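Local coordinates for protein glycoside Hydrolase (PDB 5T99) that probably hydrolyses galactosidic linkages in agarose-derived sugars for a gut Bacteroides, as a family 2 glycoside hydrolase that binds the inhibitor galacto-isofagomine, at residues 115-119 / 120-124; 93-96 / 97-100; 385-388 / 389-393; 398-401 / 402-406. One frame throughout, in Å; residues are numbered along the deposited sequence. Where two conformers were deposited one is given.

Contact 1: residues 115-119 / 120-124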
loop_
_atom_site.group_PDB
_atom_site.type_symbol
_atom_site.label_atom_id
_atom_site.label_comp_id
_atom_site.label_asym_id
_atom_site.label_seq_id
_atom_site.Cartn_x
_atom_site.Cartn_y
_atom_site.Cartn_z
ATOM N N LYS A 115 -11.046 -16.571 -15.677
ATOM C CA LYS A 115 -11.738 -16.734 -16.950
ATOM C C LYS A 115 -13.038 -15.922 -16.871
ATOM O O LYS A 115 -13.664 -15.874 -15.807
ATOM C CB LYS A 115 -12.045 -18.203 -17.206
ATOM C CG LYS A 115 -10.823 -19.073 -17.458
ATOM C CD LYS A 115 -11.244 -20.422 -18.026
ATOM C CE LYS A 115 -10.062 -21.323 -18.334
ATOM N NZ LYS A 115 -9.500 -21.906 -17.089
ATOM N N VAL A 116 -13.430 -15.283 -17.976
ATOM C CA VAL A 116 -14.642 -14.452 -18.004
ATOM C C VAL A 116 -15.522 -14.786 -19.205
ATOM O O VAL A 116 -15.022 -14.949 -20.322
ATOM C CB VAL A 116 -14.317 -12.934 -17.996
ATOM C CG1 VAL A 116 -15.595 -12.099 -17.938
ATOM C CG2 VAL A 116 -13.405 -12.589 -16.821
ATOM N N TRP A 117 -16.830 -14.879 -18.948
ATOM C CA TRP A 117 -17.847 -15.166 -19.968
ATOM C C TRP A 117 -18.940 -14.098 -19.953
ATOM O O TRP A 117 -19.312 -13.609 -18.892
ATOM C CB TRP A 117 -18.521 -16.523 -19.714
ATOM C CG TRP A 117 -17.627 -17.726 -19.820
ATOM C CD1 TRP A 117 -17.442 -18.522 -20.919
ATOM C CD2 TRP A 117 -16.820 -18.288 -18.781
ATOM N NE1 TRP A 117 -16.562 -19.537 -20.629
ATOM C CE2 TRP A 117 -16.172 -19.422 -19.319
ATOM C CE3 TRP A 117 -16.582 -17.944 -17.443
ATOM C CZ2 TRP A 117 -15.293 -20.214 -18.561
ATOM C CZ3 TRP A 117 -15.717 -18.736 -16.689
ATOM C CH2 TRP A 117 -15.082 -19.853 -17.250
ATOM N N ILE A 118 -19.462 -13.765 -21.131
ATOM C CA ILE A 118 -20.675 -12.935 -21.254
ATOM C C ILE A 118 -21.715 -13.727 -22.070
ATOM O O ILE A 118 -21.456 -14.137 -23.214
ATOM C CB ILE A 118 -20.398 -11.513 -21.837
ATOM C CG1 ILE A 118 -21.678 -10.660 -21.881
ATOM C CG2 ILE A 118 -19.798 -11.568 -23.229
ATOM C CD1 ILE A 118 -22.200 -10.249 -20.527
ATOM N N ASN A 119 -22.873 -13.966 -21.455
ATOM C CA ASN A 119 -23.937 -14.776 -22.060
ATOM C C ASN A 119 -23.434 -16.126 -22.614
ATOM O O ASN A 119 -23.813 -16.544 -23.717
ATOM C CB ASN A 119 -24.664 -13.954 -23.129
ATOM C CG ASN A 119 -25.324 -12.719 -22.551
ATOM O OD1 ASN A 119 -25.805 -12.744 -21.421
ATOM N ND2 ASN A 119 -25.350 -11.629 -23.323
ATOM N N GLY A 120 -22.567 -16.781 -21.836
ATOM C CA GLY A 120 -21.950 -18.045 -22.228
ATOM C C GLY A 120 -20.700 -17.988 -23.105
ATOM O O GLY A 120 -19.996 -18.986 -23.196
ATOM N N VAL A 121 -20.405 -16.861 -23.755
ATOM C CA VAL A 121 -19.236 -16.788 -24.631
ATOM C C VAL A 121 -18.020 -16.319 -23.852
ATOM O O VAL A 121 -18.052 -15.261 -23.234
ATOM C CB VAL A 121 -19.447 -15.839 -25.820
ATOM C CG1 VAL A 121 -18.255 -15.905 -26.771
ATOM C CG2 VAL A 121 -20.736 -16.180 -26.555
ATOM N N LYS A 122 -16.944 -17.102 -23.915
ATOM C CA LYS A 122 -15.674 -16.761 -23.270
ATOM C C LYS A 122 -15.089 -15.529 -23.940
ATOM O O LYS A 122 -14.952 -15.507 -25.160
ATOM C CB LYS A 122 -14.695 -17.932 -23.384
ATOM C CG LYS A 122 -13.439 -17.806 -22.528
ATOM C CD LYS A 122 -12.941 -19.194 -22.126
ATOM C CE LYS A 122 -11.550 -19.170 -21.514
ATOM N NZ LYS A 122 -10.493 -18.725 -22.473
ATOM N N VAL A 123 -14.779 -14.506 -23.149
ATOM C CA VAL A 123 -14.296 -13.216 -23.673
ATOM C C VAL A 123 -13.055 -12.659 -22.950
ATOM O O VAL A 123 -12.635 -11.526 -23.212
ATOM C CB VAL A 123 -15.428 -12.151 -23.653
ATOM C CG1 VAL A 123 -16.420 -12.404 -24.785
ATOM C CG2 VAL A 123 -16.137 -12.117 -22.297
ATOM N N GLY A 124 -12.454 -13.460 -22.070
ATOM C CA GLY A 124 -11.382 -12.976 -21.211
ATOM C C GLY A 124 -10.720 -14.104 -20.458
ATOM O O GLY A 124 -11.388 -15.036 -20.006
#
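Trp117 lies across the backbone of Lys122 on one face of a tight hairpin, while Ile118 and Val123 meet on the other. Four backbone hydrogen bonds tie the strands: Ile118 and Val121 exchange a pair round the turn, Val123 N reaches Val116 O almost straight at 2.9 Å (176°), and Val116 N binds Gly124 O. Val123 and Gly124 thus both face Val116, a classic beta bulge. The packed side is built from branched carbons: Ile118 CG2 touches Val123 CG1 at 3.8 Å, next to Val116, and Ile135 and Tyr140 continue this apolar layer beyond the hairpin. The indole side is more open. With CG anti to the carbonyl carbon (chi1 -64°), Trp117 leans back over the partner strand, so that its CD1 comes within 3.4 Å of Lys122 N and its NE1 within 3.7 Å of Lys122 CB; its ring also meets that of Trp87. Lys122 runs on past the indole until its CE lies 3.7 Å from Lys115 CD, the two ammonium groups staying apart and Lys122 NZ turning to a salt bridge with Glu125. A serine in place of Trp117 would probably uncover the Lys122 backbone and leave the aliphatic part of that lysine, and the ring of Trp87, without the indole they touch. At the tip, Gly120 has backbone angles at which a CB would press on Asn119 O. This is a two-residue beta hairpin with a type I' turn, followed by a classic bulge, at the edge of an antiparallel sheet in the sugar-binding domain.

Contact 2: residues 93-96 / 97-100. With EDO (1,2-ethanediol), chain M.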
loop_
_atom_site.group_PDB
_atom_site.type_symbol
_atom_site.label_atom_id
_atom_site.label_comp_id
_atom_site.label_asym_id
_atom_site.label_seq_id
_atom_site.Cartn_x
_atom_site.Cartn_y
_atom_site.Cartn_z
ATOM N N ILE A 93 -30.074 -6.258 -16.969
ATOM C CA ILE A 93 -30.786 -5.848 -18.182
ATOM C C ILE A 93 -29.854 -4.976 -19.026
ATOM O O ILE A 93 -29.184 -4.083 -18.504
ATOM C CB ILE A 93 -32.068 -5.025 -17.873
ATOM C CG1 ILE A 93 -33.081 -5.829 -17.045
ATOM C CG2 ILE A 93 -32.728 -4.522 -19.164
ATOM C CD1 ILE A 93 -33.775 -6.940 -17.807
ATOM N N GLY A 94 -29.824 -5.232 -20.327
ATOM C CA GLY A 94 -29.203 -4.314 -21.266
ATOM C C GLY A 94 -29.972 -3.009 -21.331
ATOM O O GLY A 94 -31.008 -2.909 -21.991
ATOM N N ASP A 95 -29.466 -2.010 -20.623
ATOM C CA ASP A 95 -30.069 -0.682 -20.596
ATOM C C ASP A 95 -30.236 -0.122 -22.012
ATOM O O ASP A 95 -29.369 -0.314 -22.889
ATOM C CB ASP A 95 -29.208 0.255 -19.752
ATOM C CG ASP A 95 -30.000 1.345 -19.101
ATOM O OD1 ASP A 95 -30.696 2.107 -19.814
ATOM O OD2 ASP A 95 -29.895 1.448 -17.862
ATOM N N ALA A 96 -31.363 0.560 -22.224
ATOM C CA ALA A 96 -31.712 1.123 -23.538
ATOM C C ALA A 96 -30.689 2.160 -24.013
ATOM O O ALA A 96 -30.411 2.252 -25.202
ATOM C CB ALA A 96 -33.115 1.732 -23.503
ATOM N N GLN A 97 -30.122 2.914 -23.073
ATOM C CA GLN A 97 -29.047 3.872 -23.368
ATOM C C GLN A 97 -27.740 3.249 -23.858
ATOM O O GLN A 97 -26.903 3.972 -24.388
ATOM C CB GLN A 97 -28.742 4.728 -22.139
ATOM C CG GLN A 97 -29.852 5.706 -21.781
ATOM C CD GLN A 97 -29.635 6.359 -20.427
ATOM O OE1 GLN A 97 -29.568 7.584 -20.324
ATOM N NE2 GLN A 97 -29.513 5.540 -19.378
ATOM N N TRP A 98 -27.549 1.939 -23.668
ATOM C CA TRP A 98 -26.369 1.239 -24.187
ATOM C C TRP A 98 -26.534 0.738 -25.631
ATOM O O TRP A 98 -25.610 0.148 -26.182
ATOM C CB TRP A 98 -25.985 0.046 -23.297
ATOM C CG TRP A 98 -25.915 0.309 -21.833
ATOM C CD1 TRP A 98 -25.830 1.518 -21.207
ATOM C CD2 TRP A 98 -25.897 -0.679 -20.800
ATOM N NE1 TRP A 98 -25.774 1.342 -19.842
ATOM C CE2 TRP A 98 -25.804 0.002 -19.570
ATOM C CE3 TRP A 98 -25.942 -2.078 -20.798
ATOM C CZ2 TRP A 98 -25.779 -0.665 -18.350
ATOM C CZ3 TRP A 98 -25.895 -2.740 -19.581
ATOM C CH2 TRP A 98 -25.823 -2.031 -18.374
ATOM N N LYS A 99 -27.709 0.938 -26.227
ATOM C CA LYS A 99 -27.963 0.560 -27.628
ATOM C C LYS A 99 -26.964 1.254 -28.563
ATOM O O LYS A 99 -26.785 2.470 -28.480
ATOM C CB LYS A 99 -29.411 0.922 -28.003
ATOM C CG LYS A 99 -29.856 0.611 -29.430
ATOM C CD LYS A 99 -29.821 -0.875 -29.743
ATOM C CE LYS A 99 -30.297 -1.159 -31.162
ATOM N NZ LYS A 99 -31.728 -0.793 -31.379
ATOM N N ASP A 100 -26.290 0.466 -29.402
ATOM C CA ASP A 100 -25.298 0.958 -30.389
ATOM C C ASP A 100 -24.045 1.634 -29.799
ATOM O O ASP A 100 -23.279 2.266 -30.532
ATOM C CB ASP A 100 -25.965 1.868 -31.449
ATOM C CG ASP A 100 -26.989 1.116 -32.307
ATOM O OD1 ASP A 100 -26.617 0.066 -32.886
ATOM O OD2 ASP A 100 -28.149 1.583 -32.407
HETATM C C1 EDO M . -25.588 -2.938 -28.001
HETATM O O1 EDO M . -26.501 -2.374 -28.954
HETATM C C2 EDO M . -24.174 -3.081 -28.556
HETATM O O2 EDO M . -23.744 -1.915 -29.277
#
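Asp95 and Trp98 are joined by a backbone hydrogen bond, Trp98 N to Asp95 O at 3.0 Å, and the next one, Lys99 N to Ala96 O, repeats the three-residue step, winding the chain into a short 3-10 coil. The coil brings the indole of Trp98 beneath the first residue of the turn: Asp95 CB sits squarely over one ring face as a CH-pi contact, 3.5 Å from the centroid of the five-membered ring and 13° off its normal. The benzo part reaches further back, its CZ3 lying 3.7 Å from Ile93 O. Asp95 CG is anti to the backbone N (chi1 -151°), which carries the carboxylate away from the ring, and OD1 faces Gln97; the bond it takes from Gln97 N is weak, at 3.4 Å. Beyond the coil, Asp100 N gives a hydrogen bond to O1 of an ethanediol molecule, 2.9 Å away, probably a solvent additive. Trp98 also packs on Leu174 and Val176, so its ring links the turn to strand 172-177. The arrangement is a 3-10 turn opened by a weak Asx turn, in the connection between strands 86-93 and 102-107 of the sugar-binding domain.

Contact 3: residues 385-388 / 389-393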
loop_
_atom_site.group_PDB
_atom_site.type_symbol
_atom_site.label_atom_id
_atom_site.label_comp_id
_atom_site.label_asym_id
_atom_site.label_seq_id
_atom_site.Cartn_x
_atom_site.Cartn_y
_atom_site.Cartn_z
ATOM N N HIS A 385 6.556 -17.384 -13.148
ATOM C CA HIS A 385 7.332 -18.110 -14.172
ATOM C C HIS A 385 6.496 -18.984 -15.125
ATOM O O HIS A 385 6.911 -19.228 -16.258
ATOM C CB HIS A 385 8.425 -18.969 -13.524
ATOM C CG HIS A 385 7.926 -20.277 -12.998
ATOM N ND1 HIS A 385 7.396 -20.417 -11.734
ATOM C CD2 HIS A 385 7.846 -21.499 -13.581
ATOM C CE1 HIS A 385 7.008 -21.667 -11.560
ATOM N NE2 HIS A 385 7.282 -22.349 -12.661
ATOM N N LEU A 386 5.339 -19.459 -14.671
ATOM C CA LEU A 386 4.388 -20.138 -15.558
ATOM C C LEU A 386 3.879 -19.265 -16.699
ATOM O O LEU A 386 3.542 -19.769 -17.765
ATOM C CB LEU A 386 3.177 -20.639 -14.769
ATOM C CG LEU A 386 3.433 -21.751 -13.748
ATOM C CD1 LEU A 386 2.179 -21.988 -12.909
ATOM C CD2 LEU A 386 3.901 -23.033 -14.434
ATOM N N TYR A 387 3.801 -17.960 -16.455
ATOM C CA TYR A 387 3.211 -17.013 -17.390
ATOM C C TYR A 387 4.204 -16.075 -18.054
ATOM O O TYR A 387 3.825 -15.394 -19.012
ATOM C CB TYR A 387 2.150 -16.201 -16.655
ATOM C CG TYR A 387 1.221 -17.100 -15.886
ATOM C CD1 TYR A 387 0.342 -17.953 -16.555
ATOM C CD2 TYR A 387 1.259 -17.145 -14.494
ATOM C CE1 TYR A 387 -0.495 -18.805 -15.851
ATOM C CE2 TYR A 387 0.420 -17.986 -13.784
ATOM C CZ TYR A 387 -0.446 -18.809 -14.468
ATOM O OH TYR A 387 -1.266 -19.630 -13.755
ATOM N N PHE A 388 5.460 -16.076 -17.587
ATOM C CA PHE A 388 6.435 -15.061 -17.960
ATOM C C PHE A 388 6.649 -14.914 -19.461
ATOM O O PHE A 388 6.605 -13.795 -19.960
ATOM C CB PHE A 388 7.786 -15.284 -17.273
ATOM C CG PHE A 388 8.751 -14.132 -17.442
ATOM C CD1 PHE A 388 8.762 -13.070 -16.526
ATOM C CD2 PHE A 388 9.645 -14.095 -18.515
ATOM C CE1 PHE A 388 9.649 -12.000 -16.672
ATOM C CE2 PHE A 388 10.534 -13.033 -18.667
ATOM C CZ PHE A 388 10.533 -11.979 -17.745
ATOM N N ASP A 389 6.874 -16.016 -20.169
ATOM C CA ASP A 389 7.116 -15.950 -21.613
ATOM C C ASP A 389 5.920 -15.375 -22.394
ATOM O O ASP A 389 6.098 -14.517 -23.257
ATOM C CB ASP A 389 7.516 -17.324 -22.161
ATOM C CG ASP A 389 8.993 -17.627 -21.959
ATOM O OD1 ASP A 389 9.482 -18.607 -22.570
ATOM O OD2 ASP A 389 9.664 -16.894 -21.193
ATOM N N GLU A 390 4.714 -15.841 -22.076
ATOM C CA GLU A 390 3.495 -15.383 -22.748
ATOM C C GLU A 390 3.013 -13.999 -22.276
ATOM O O GLU A 390 2.522 -13.222 -23.088
ATOM C CB GLU A 390 2.379 -16.422 -22.569
ATOM C CG GLU A 390 1.110 -16.185 -23.404
ATOM C CD GLU A 390 -0.025 -17.180 -23.111
ATOM O OE1 GLU A 390 0.224 -18.255 -22.499
ATOM O OE2 GLU A 390 -1.180 -16.879 -23.500
ATOM N N TRP A 391 3.161 -13.693 -20.983
ATOM C CA TRP A 391 2.493 -12.545 -20.351
ATOM C C TRP A 391 3.367 -11.374 -19.871
ATOM O O TRP A 391 2.829 -10.280 -19.634
ATOM C CB TRP A 391 1.653 -13.041 -19.177
ATOM C CG TRP A 391 0.436 -13.753 -19.610
ATOM C CD1 TRP A 391 0.296 -15.098 -19.822
ATOM C CD2 TRP A 391 -0.829 -13.163 -19.906
ATOM N NE1 TRP A 391 -0.986 -15.380 -20.220
ATOM C CE2 TRP A 391 -1.703 -14.214 -20.280
ATOM C CE3 TRP A 391 -1.319 -11.847 -19.882
ATOM C CZ2 TRP A 391 -3.049 -13.989 -20.636
ATOM C CZ3 TRP A 391 -2.659 -11.618 -20.238
ATOM C CH2 TRP A 391 -3.505 -12.687 -20.615
ATOM N N SER A 392 4.681 -11.577 -19.736
ATOM C CA SER A 392 5.552 -10.563 -19.101
ATOM C C SER A 392 5.498 -9.202 -19.776
ATOM O O SER A 392 5.372 -8.189 -19.089
ATOM C CB SER A 392 7.014 -11.026 -19.021
ATOM O OG SER A 392 7.532 -11.342 -20.297
ATOM N N LYS A 393 5.590 -9.184 -21.105
ATOM C CA LYS A 393 5.486 -7.924 -21.847
ATOM C C LYS A 393 4.117 -7.284 -21.658
ATOM O O LYS A 393 4.031 -6.080 -21.412
ATOM C CB LYS A 393 5.797 -8.070 -23.352
ATOM C CG LYS A 393 5.700 -6.741 -24.104
ATOM C CD LYS A 393 5.954 -6.836 -25.599
ATOM C CE LYS A 393 7.422 -6.964 -25.922
ATOM N NZ LYS A 393 7.719 -6.455 -27.287
HETATM O O HOH W 1 6.765 -18.659 -18.963
HETATM O O HOH W 2 4.116 -18.381 -20.503
HETATM O O HOH W 3 1.425 -18.722 -20.021
#
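Phe388 and Ser392 make a one-turn contact at the start of helix 388-403, where the chain enters this helix of the TIM-barrel domain. Ser392 CB rides over the centre of the Phe388 ring, 3.6 Å from its centroid, in a CH-pi contact. Its OG, set between the backbone N and the carbonyl carbon (chi1 57°), turns back to Phe388 O at 2.6 Å. Ser392 N binds the same oxygen at 2.9 Å from the opposite face of the carbonyl plane. One residue earlier, Trp391 N bonds Tyr387 O at 2.7 Å, and Tyr387 CB packs against Trp391 CD1 at 3.8 Å. Phe388 continues to Trp375 and to Val430 of helix 427-441, whose Tyr433 also hydrogen-bonds Ser392 OG. With an alanine in place of Phe388, Ser392 CB would lose the ring it rests on, and a gap would probably open beside Val430 and Trp375. Two N-H groups of the first turn are met by water: one water joins Asp389 N (2.9 Å) to His385 O, another joins Glu390 N to Leu386 O. Water thus serves two of the early amides, whereas the carbonyl of the buried Phe388 is doubly gripped by one serine.

Contact 4: residues 398-401 / 402-406. With EDO (1,2-ethanediol), chain J; EDO (1,2-ethanediol), chain K.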
loop_
_atom_site.group_PDB
_atom_site.type_symbol
_atom_site.label_atom_id
_atom_site.label_comp_id
_atom_site.label_asym_id
_atom_site.label_seq_id
_atom_site.Cartn_x
_atom_site.Cartn_y
_atom_site.Cartn_z
ATOM N N SER A 398 0.989 -3.214 -19.323
ATOM C CA SER A 398 -0.267 -2.848 -18.642
ATOM C C SER A 398 -0.037 -2.019 -17.375
ATOM O O SER A 398 -0.773 -1.068 -17.117
ATOM C CB SER A 398 -1.087 -4.095 -18.300
ATOM O OG SER A 398 -2.282 -3.723 -17.649
ATOM N N LEU A 399 0.987 -2.371 -16.601
ATOM C CA LEU A 399 1.354 -1.615 -15.409
ATOM C C LEU A 399 1.753 -0.164 -15.744
ATOM O O LEU A 399 1.286 0.787 -15.123
ATOM C CB LEU A 399 2.509 -2.315 -14.685
ATOM C CG LEU A 399 3.182 -1.549 -13.540
ATOM C CD1 LEU A 399 2.174 -1.331 -12.416
ATOM C CD2 LEU A 399 4.430 -2.273 -13.056
ATOM N N ILE A 400 2.647 -0.004 -16.708
ATOM C CA ILE A 400 3.169 1.320 -17.041
ATOM C C ILE A 400 2.076 2.195 -17.673
ATOM O O ILE A 400 1.967 3.370 -17.342
ATOM C CB ILE A 400 4.429 1.207 -17.916
ATOM C CG1 ILE A 400 5.563 0.604 -17.079
ATOM C CG2 ILE A 400 4.842 2.566 -18.473
ATOM C CD1 ILE A 400 6.752 0.143 -17.884
ATOM N N MET A 401 1.249 1.601 -18.531
ATOM C CA MET A 401 0.124 2.312 -19.140
ATOM C C MET A 401 -0.889 2.785 -18.080
ATOM O O MET A 401 -1.407 3.906 -18.161
ATOM C CB MET A 401 -0.587 1.422 -20.166
ATOM C CG MET A 401 0.242 1.037 -21.381
ATOM S SD MET A 401 0.523 2.417 -22.480
ATOM C CE MET A 401 -1.045 2.387 -23.359
ATOM N N ARG A 402 -1.138 1.934 -17.085
ATOM C CA ARG A 402 -2.041 2.248 -15.978
ATOM C C ARG A 402 -1.498 3.361 -15.088
ATOM O O ARG A 402 -2.255 4.258 -14.705
ATOM C CB ARG A 402 -2.280 0.989 -15.117
ATOM C CG ARG A 402 -3.417 1.070 -14.102
ATOM C CD ARG A 402 -3.438 -0.119 -13.136
ATOM N NE ARG A 402 -2.355 -0.034 -12.162
ATOM C CZ ARG A 402 -2.270 -0.721 -11.020
ATOM N NH1 ARG A 402 -3.211 -1.603 -10.649
ATOM N NH2 ARG A 402 -1.224 -0.514 -10.225
ATOM N N ASP A 403 -0.204 3.300 -14.757
ATOM C CA ASP A 403 0.352 4.143 -13.687
ATOM C C ASP A 403 1.253 5.317 -14.105
ATOM O O ASP A 403 1.672 6.079 -13.243
ATOM C CB ASP A 403 1.120 3.275 -12.674
ATOM C CG ASP A 403 0.233 2.282 -11.962
ATOM O OD1 ASP A 403 -1.006 2.363 -12.133
ATOM O OD2 ASP A 403 0.782 1.414 -11.235
ATOM N N ARG A 404 1.523 5.488 -15.398
ATOM C CA ARG A 404 2.497 6.497 -15.838
ATOM C C ARG A 404 2.029 7.959 -15.748
ATOM O O ARG A 404 2.766 8.850 -16.163
ATOM C CB ARG A 404 2.988 6.206 -17.256
ATOM C CG ARG A 404 1.924 6.303 -18.346
ATOM C CD ARG A 404 2.507 5.799 -19.641
ATOM N NE ARG A 404 1.571 5.837 -20.748
ATOM C CZ ARG A 404 1.908 5.657 -22.026
ATOM N NH1 ARG A 404 3.177 5.426 -22.379
ATOM N NH2 ARG A 404 0.969 5.709 -22.975
ATOM N N ASN A 405 0.818 8.194 -15.251
ATOM C CA ASN A 405 0.358 9.540 -14.915
ATOM C C ASN A 405 0.408 9.890 -13.433
ATOM O O ASN A 405 0.260 11.066 -13.096
ATOM C CB ASN A 405 -1.055 9.748 -15.439
ATOM C CG ASN A 405 -1.136 9.534 -16.926
ATOM O OD1 ASN A 405 -0.304 10.064 -17.666
ATOM N ND2 ASN A 405 -2.116 8.749 -17.385
ATOM N N HIS A 406 0.600 8.912 -12.550
ATOM C CA HIS A 406 0.691 9.203 -11.111
ATOM C C HIS A 406 1.966 9.983 -10.803
ATOM O O HIS A 406 3.056 9.492 -11.078
ATOM C CB HIS A 406 0.728 7.911 -10.293
ATOM C CG HIS A 406 -0.568 7.166 -10.250
ATOM N ND1 HIS A 406 -1.673 7.627 -9.570
ATOM C CD2 HIS A 406 -0.917 5.960 -10.760
ATOM C CE1 HIS A 406 -2.653 6.745 -9.682
ATOM N NE2 HIS A 406 -2.225 5.733 -10.412
HETATM C C1 EDO J . 3.562 12.645 -14.571
HETATM O O1 EDO J . 3.350 11.682 -15.635
HETATM C C2 EDO J . 2.391 13.622 -14.409
HETATM O O2 EDO J . 1.736 13.501 -13.128
HETATM C C1 EDO K . 2.980 6.045 -26.720
HETATM O O1 EDO K . 3.507 6.652 -27.909
HETATM C C2 EDO K . 4.056 5.355 -25.891
HETATM O O2 EDO K . 3.613 4.062 -25.458
HETATM O O HOH W 4 -1.223 5.953 -19.923
#
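Arg404 and Met401 are brought together by their torsions: CG of Arg404 lies between its backbone N and carbonyl carbon (chi1 65°), folding the chain back over the helix end before it runs out straight to NE, while Met401 bends at chi2 (-71°) and chi3 (-81°). The two side chains run alongside each other, and Met401 SD rests over one face of the guanidinium, toward its rim, 3.4 Å from Arg404 NH2. Arg404 CB lies 3.0 Å from Ile400 O, the carbonyl that also takes a weak bond from Arg404 N. A water in the guanidinium plane accepts from Arg404 NE at 2.9 Å and lies 2.7 Å from Met401 O. Another part of the helix end carries a side-on salt bridge: Arg402 gives NE to Asp403 OD1 (2.8 Å) and NH2 to the syn lone pair of OD2 (3.0 Å). Leu399 CD1 packs on that carboxylate, 3.3 Å from Asp403 OD2. Asp369 brings a second carboxylate close to OD2, and the positive charge of Arg402 probably offsets part of that negative charge; Arg402 NH2 is also bonded to Pro352 O. Helix 388-403 ends here, in the beta-alpha-beta unit between parallel strands 366-370 and 409-416. Ile400, Asp403 and Arg404 lean on Trp412 of the latter strand, Asp403 touches Leu357 of helix 354-363, and Arg404 makes a cation-pi contact with Tyr188 of strand 180-194.

Along the chain the contacts follow one another as 2, 1, 3 and 4, without interleaving. Contacts 2 and 1 belong to the sugar-binding domain, their centres about 19 Å apart: contact 2 leaves the end of strand 86-93, and contact 1 forms the edge hairpin of the same six-stranded sheet. Contacts 3 and 4 mark the beginning and end of helix 388-403 in the TIM-barrel domain, again with centres about 19 Å apart. Contact 1 comes within about 7 Å of contact 3 at the nearest atoms, and Trp391 of contact 3 meets His126 at the end of hairpin strand 121-126, so the two domains abut here. Contact 2 lies farthest out, about 37 Å from contact 3 between centres.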